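Local atomic coordinates of putative peptidyl-arginine deiminase (Chlorobium tepidum, PDB entry 1XKN), a protein that probably hydrolyses the guanidinium group of agmatine or of arginine residues, as a deiminase of the Porphyromonas-type family. Residues 290-293 against 294-297; 329-333 against 334-338. All coordinates share one frame; numbering follows the deposited sequence.

Contact 1. Residues 290-293 against 294-297; sequences YIAN and TVVL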
ATOM      1  N   TYR A 290      -1.896   6.581   2.899  1.00  2.52           N
ATOM      2  CA  TYR A 290      -2.918   5.935   2.089  1.00  2.65           C
ATOM      3  C   TYR A 290      -3.919   6.969   1.595  1.00  4.25           C
ATOM      4  O   TYR A 290      -4.405   7.794   2.374  1.00  5.50           O
ATOM      5  CB  TYR A 290      -3.653   4.861   2.898  1.00  2.57           C
ATOM      6  CG  TYR A 290      -4.797   4.220   2.139  1.00  4.70           C
ATOM      7  CD1 TYR A 290      -4.564   3.486   0.973  1.00  4.50           C
ATOM      8  CD2 TYR A 290      -6.112   4.345   2.584  1.00  4.20           C
ATOM      9  CE1 TYR A 290      -5.612   2.891   0.271  1.00  3.83           C
ATOM     10  CE2 TYR A 290      -7.172   3.754   1.887  1.00  4.13           C
ATOM     11  CZ  TYR A 290      -6.913   3.030   0.738  1.00  3.96           C
ATOM     12  OH  TYR A 290      -7.956   2.444   0.058  1.00  2.80           O
ATOM     13  N   ILE A 291      -4.222   6.928   0.301  1.00  3.49           N
ATOM     14  CA  ILE A 291      -5.183   7.856  -0.283  1.00  3.06           C
ATOM     15  C   ILE A 291      -6.560   7.195  -0.280  1.00  4.03           C
ATOM     16  O   ILE A 291      -6.738   6.139  -0.883  1.00  4.82           O
ATOM     17  CB  ILE A 291      -4.829   8.199  -1.751  1.00  2.87           C
ATOM     18  CG1 ILE A 291      -3.400   8.738  -1.847  1.00  3.98           C
ATOM     19  CG2 ILE A 291      -5.819   9.232  -2.289  1.00  4.19           C
ATOM     20  CD1 ILE A 291      -2.835   8.688  -3.265  1.00  4.33           C
ATOM     21  N   ALA A 292      -7.519   7.801   0.417  1.00  4.06           N
ATOM     22  CA  ALA A 292      -8.890   7.290   0.464  1.00  4.85           C
ATOM     23  C   ALA A 292      -9.755   8.269  -0.327  1.00  4.64           C
ATOM     24  O   ALA A 292      -9.244   9.266  -0.834  1.00  5.13           O
ATOM     25  CB  ALA A 292      -9.371   7.196   1.908  1.00  4.66           C
ATOM     26  N   ASN A 293     -11.055   8.009  -0.429  1.00  5.04           N
ATOM     27  CA  ASN A 293     -11.926   8.899  -1.192  1.00  3.11           C
ATOM     28  C   ASN A 293     -11.994  10.334  -0.678  1.00  3.71           C
ATOM     29  O   ASN A 293     -11.831  11.278  -1.447  1.00  5.96           O
ATOM     30  CB  ASN A 293     -13.348   8.326  -1.272  1.00  3.44           C
ATOM     31  CG  ASN A 293     -13.444   7.113  -2.176  1.00  4.18           C
ATOM     32  OD1 ASN A 293     -12.487   6.753  -2.867  1.00  4.65           O
ATOM     33  ND2 ASN A 293     -14.611   6.477  -2.185  1.00  4.77           N
ATOM     34  N   THR A 294     -12.224  10.504   0.619  1.00  3.12           N
ATOM     35  CA  THR A 294     -12.344  11.849   1.179  1.00  4.14           C
ATOM     36  C   THR A 294     -11.202  12.271   2.092  1.00  4.53           C
ATOM     37  O   THR A 294     -11.157  13.416   2.546  1.00  4.33           O
ATOM     38  CB  THR A 294     -13.639  11.993   1.990  1.00  4.60           C
ATOM     39  OG1 THR A 294     -13.556  11.178   3.164  1.00  6.88           O
ATOM     40  CG2 THR A 294     -14.828  11.557   1.165  1.00  6.80           C
ATOM     41  N   VAL A 295     -10.286  11.352   2.367  1.00  5.84           N
ATOM     42  CA  VAL A 295      -9.179  11.665   3.253  1.00  5.76           C
ATOM     43  C   VAL A 295      -7.898  10.967   2.846  1.00  5.65           C
ATOM     44  O   VAL A 295      -7.911   9.983   2.108  1.00  6.01           O
ATOM     45  CB  VAL A 295      -9.493  11.246   4.714  1.00  5.11           C
ATOM     46  CG1 VAL A 295     -10.693  12.018   5.240  1.00  9.77           C
ATOM     47  CG2 VAL A 295      -9.766   9.745   4.781  1.00  6.32           C
ATOM     48  N   VAL A 296      -6.785  11.510   3.320  1.00  4.08           N
ATOM     49  CA  VAL A 296      -5.481  10.922   3.084  1.00  3.89           C
ATOM     50  C   VAL A 296      -4.977  10.682   4.496  1.00  3.05           C
ATOM     51  O   VAL A 296      -4.938  11.603   5.313  1.00  3.59           O
ATOM     52  CB  VAL A 296      -4.539  11.878   2.330  1.00  3.06           C
ATOM     53  CG1 VAL A 296      -3.172  11.218   2.141  1.00  4.01           C
ATOM     54  CG2 VAL A 296      -5.141  12.223   0.970  1.00  3.72           C
ATOM     55  N   LEU A 297      -4.626   9.435   4.787  1.00  3.05           N
ATOM     56  CA  LEU A 297      -4.161   9.065   6.113  1.00  2.95           C
ATOM     57  C   LEU A 297      -2.648   8.936   6.112  1.00  2.92           C
ATOM     58  O   LEU A 297      -2.082   8.103   5.409  1.00  3.23           O
ATOM     59  CB  LEU A 297      -4.824   7.753   6.539  1.00  3.81           C
ATOM     60  CG  LEU A 297      -6.359   7.788   6.445  1.00  4.12           C
ATOM     61  CD1 LEU A 297      -6.928   6.429   6.817  1.00  6.77           C
ATOM     62  CD2 LEU A 297      -6.912   8.871   7.357  1.00  6.11           C
TER
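With chi1 at -62°, V295 sets its CG1 anti to its own carbonyl carbon and places CG2 between the backbone N and that carbon, 3.9 Å from A292 CB. At chi1 179°, V296 CG1 is anti to the backbone N and lies 3.6 Å from Y290 O, while V296 CG2 lies loosely against the I291 side chain, 4.5 Å from I291 CG2. These methyl contacts line a tight beta hairpin whose two arms run antiparallel. Y290 and L297 form its hydrogen-bonded pair through two mutual backbone bonds: Y290 N donates to L297 O at 2.9 Å, and L297 N returns a bond of the same length to Y290 O. That second oxygen also receives a CA-H...O contact from V296 CA, at 3.4 Å. I291 and V296 make the adjoining non-hydrogen-bonded pair. Nearer the bend, A292 N gives V295 O a 2.8 Å bond almost in line with the carbonyl, and N293 and T294 take up the two central corners of a turn close to type I. The polar ends of two side chains look outward from the hairpin: N293 OD1 accepts a bond from H15 N, and Y290 OH bonds to T18 OG1. Y290 and L297 share a face packed on helix 36-50, and strand 321-326 runs along the other edge of 295-297. Three backbone bonds thus hold the two arms together, while backbone groups at the bend find partners elsewhere in the chain, A292 O with R320 NE, N293 N with E51 OE2 and T294 N with S50 OG, so that this short edge arm ties the three-stranded sheet to the end of helix 36-50 and the residue after it.

Contact 2. Residues 329-333 against 334-338; sequences DLIWG and LGAIH
L330 and I331 point their branches at the same target, the backbone of G335 and A336, from neighbouring positions on a 3-10 turn. L330 has CG anti to its backbone N (chi1 -179°), which carries CD2 across the following chain to 3.9 Å from A336 CA and, more loosely, to 4.3 Å from I337 CD1. I331 brings only its CD1 end close: this methyl lies 3.8 Å from G335 O and, loosely, 4.4 Å from A336 CB. The G335 carbonyl oxygen is therefore touched by both side chains, L330 CG being 3.8 Å from it as well. L334 is turned the other way, its CB leaving the turn and its CD2 folding back to 3.8 Å from W332 O. The backbone explains the divergence. Residues 330-333 wind as a 3-10 segment, and L334, at a positive phi of 77°, takes the left-handed conformation that ends it; its N still donates to I331 O at 2.8 Å, but from well above the carbonyl plane. W332 leaves on the far side, its indole stacking edge-to-face with Y277, making a cation-pi contact with K32 and bonding through NE1 to P30 O. L330 rests on V39 and F40 of helix 36-50. The chemistry implies a reversal anchored inside the protein by two means: L330 O takes bonds from both G333 N and W29 NE1, and the apolar branches of L330 and I331 cover the G335 carbonyl.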
ATOM      1  N   ASP A 329       3.735   2.931  17.476  1.00  6.00           N
ATOM      2  CA  ASP A 329       3.719   1.529  17.866  1.00  6.39           C
ATOM      3  C   ASP A 329       3.495   0.616  16.671  1.00  5.69           C
ATOM      4  O   ASP A 329       4.057  -0.477  16.605  1.00  5.95           O
ATOM      5  CB  ASP A 329       2.643   1.266  18.918  1.00  6.30           C
ATOM      6  CG  ASP A 329       2.942   1.948  20.238  1.00  7.99           C
ATOM      7  OD1 ASP A 329       4.041   1.725  20.788  1.00  9.20           O
ATOM      8  OD2 ASP A 329       2.072   2.699  20.722  1.00  8.38           O
ATOM      9  N   LEU A 330       2.675   1.052  15.723  1.00  4.99           N
ATOM     10  CA  LEU A 330       2.413   0.228  14.553  1.00  4.95           C
ATOM     11  C   LEU A 330       3.698  -0.087  13.796  1.00  5.15           C
ATOM     12  O   LEU A 330       3.909  -1.221  13.365  1.00  4.25           O
ATOM     13  CB  LEU A 330       1.425   0.925  13.614  1.00  4.69           C
ATOM     14  CG  LEU A 330       1.062   0.144  12.347  1.00  3.54           C
ATOM     15  CD1 LEU A 330       0.387  -1.168  12.727  1.00  4.30           C
ATOM     16  CD2 LEU A 330       0.138   0.985  11.469  1.00  4.45           C
ATOM     17  N   ILE A 331       4.561   0.917  13.653  1.00  5.28           N
ATOM     18  CA  ILE A 331       5.814   0.772  12.915  1.00  5.09           C
ATOM     19  C   ILE A 331       6.769  -0.311  13.433  1.00  4.85           C
ATOM     20  O   ILE A 331       7.706  -0.703  12.735  1.00  5.80           O
ATOM     21  CB  ILE A 331       6.550   2.142  12.818  1.00  3.51           C
ATOM     22  CG1 ILE A 331       7.594   2.100  11.699  1.00  4.51           C
ATOM     23  CG2 ILE A 331       7.208   2.489  14.138  1.00  5.31           C
ATOM     24  CD1 ILE A 331       7.013   1.781  10.329  1.00  5.07           C
ATOM     25  N   TRP A 332       6.533  -0.793  14.650  1.00  5.09           N
ATOM     26  CA  TRP A 332       7.363  -1.855  15.217  1.00  4.98           C
ATOM     27  C   TRP A 332       7.107  -3.113  14.383  1.00  4.64           C
ATOM     28  O   TRP A 332       7.896  -4.056  14.398  1.00  4.60           O
ATOM     29  CB  TRP A 332       6.989  -2.087  16.689  1.00  4.48           C
ATOM     30  CG  TRP A 332       7.727  -3.208  17.391  1.00  6.35           C
ATOM     31  CD1 TRP A 332       7.184  -4.131  18.239  1.00  6.18           C
ATOM     32  CD2 TRP A 332       9.133  -3.503  17.327  1.00  6.21           C
ATOM     33  NE1 TRP A 332       8.158  -4.984  18.706  1.00  5.29           N
ATOM     34  CE2 TRP A 332       9.363  -4.623  18.164  1.00  5.72           C
ATOM     35  CE3 TRP A 332      10.217  -2.935  16.650  1.00  5.65           C
ATOM     36  CZ2 TRP A 332      10.632  -5.183  18.337  1.00  4.93           C
ATOM     37  CZ3 TRP A 332      11.485  -3.492  16.822  1.00  6.64           C
ATOM     38  CH2 TRP A 332      11.679  -4.607  17.662  1.00  4.73           C
ATOM     39  N   GLY A 333       5.995  -3.105  13.647  1.00  4.25           N
ATOM     40  CA  GLY A 333       5.649  -4.223  12.783  1.00  6.84           C
ATOM     41  C   GLY A 333       6.406  -4.121  11.467  1.00  4.66           C
ATOM     42  O   GLY A 333       6.328  -5.013  10.619  1.00  7.60           O
ATOM     43  N   LEU A 334       7.127  -3.010  11.308  1.00  5.98           N
ATOM     44  CA  LEU A 334       7.952  -2.719  10.137  1.00  4.81           C
ATOM     45  C   LEU A 334       7.171  -2.264   8.903  1.00  4.99           C
ATOM     46  O   LEU A 334       7.651  -2.359   7.770  1.00  6.05           O
ATOM     47  CB  LEU A 334       8.839  -3.928   9.804  1.00  4.42           C
ATOM     48  CG  LEU A 334       9.590  -4.515  11.008  1.00  5.63           C
ATOM     49  CD1 LEU A 334      10.422  -5.704  10.552  1.00  4.91           C
ATOM     50  CD2 LEU A 334      10.486  -3.456  11.648  1.00  5.25           C
ATOM     51  N   GLY A 335       5.967  -1.756   9.145  1.00  3.76           N
ATOM     52  CA  GLY A 335       5.106  -1.256   8.087  1.00  4.25           C
ATOM     53  C   GLY A 335       4.107  -0.310   8.732  1.00  3.71           C
ATOM     54  O   GLY A 335       3.897  -0.383   9.944  1.00  4.83           O
ATOM     55  N   ALA A 336       3.496   0.574   7.944  1.00  3.83           N
ATOM     56  CA  ALA A 336       2.527   1.526   8.484  1.00  2.97           C
ATOM     57  C   ALA A 336       1.188   1.541   7.735  1.00  3.59           C
ATOM     58  O   ALA A 336       0.748   0.511   7.222  1.00  3.69           O
ATOM     59  CB  ALA A 336       3.139   2.929   8.514  1.00  3.71           C
ATOM     60  N   ILE A 337       0.547   2.707   7.665  1.00  3.25           N
ATOM     61  CA  ILE A 337      -0.764   2.828   7.023  1.00  3.69           C
ATOM     62  C   ILE A 337      -0.886   2.247   5.616  1.00  3.15           C
ATOM     63  O   ILE A 337      -1.808   1.476   5.345  1.00  3.02           O
ATOM     64  CB  ILE A 337      -1.240   4.301   6.984  1.00  3.31           C
ATOM     65  CG1 ILE A 337      -1.144   4.916   8.384  1.00  4.70           C
ATOM     66  CG2 ILE A 337      -2.690   4.371   6.496  1.00  4.66           C
ATOM     67  CD1 ILE A 337      -1.964   4.195   9.444  1.00  5.75           C
ATOM     68  N   HIS A 338       0.021   2.604   4.713  1.00  3.13           N
ATOM     69  CA  HIS A 338      -0.077   2.072   3.356  1.00  2.97           C
ATOM     70  C   HIS A 338       0.079   0.557   3.338  1.00  2.69           C
ATOM     71  O   HIS A 338      -0.590  -0.139   2.570  1.00  3.90           O
ATOM     72  CB  HIS A 338       0.971   2.704   2.432  1.00  2.66           C
ATOM     73  CG  HIS A 338       0.669   2.516   0.978  1.00  2.29           C
ATOM     74  ND1 HIS A 338       1.437   1.726   0.148  1.00  4.22           N
ATOM     75  CD2 HIS A 338      -0.346   2.986   0.216  1.00  2.91           C
ATOM     76  CE1 HIS A 338       0.905   1.719  -1.062  1.00  5.19           C
ATOM     77  NE2 HIS A 338      -0.177   2.474  -1.046  1.00  3.42           N
TER

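Overall arrangement
Both contacts are local and largely buried, their centres about 17 Å apart, yet they differ in kind. Contact 1 belongs to regular structure, a hairpin whose backbone bonds pair two strands; contact 2 lies in the loop between strands 321-326 and 342-345 and depends more on side chains laid against peptide groups. Exposure also differs: T294 at the bend of the hairpin is open to solvent, whereas no touching residue of 329-338 is fully exposed. The two meet directly where I337 CG2 packs on Y290 CB and L297 O. Helix 36-50 serves as a shared partner, receiving Y290 and L297 from the hairpin and L330 and I337 from the loop.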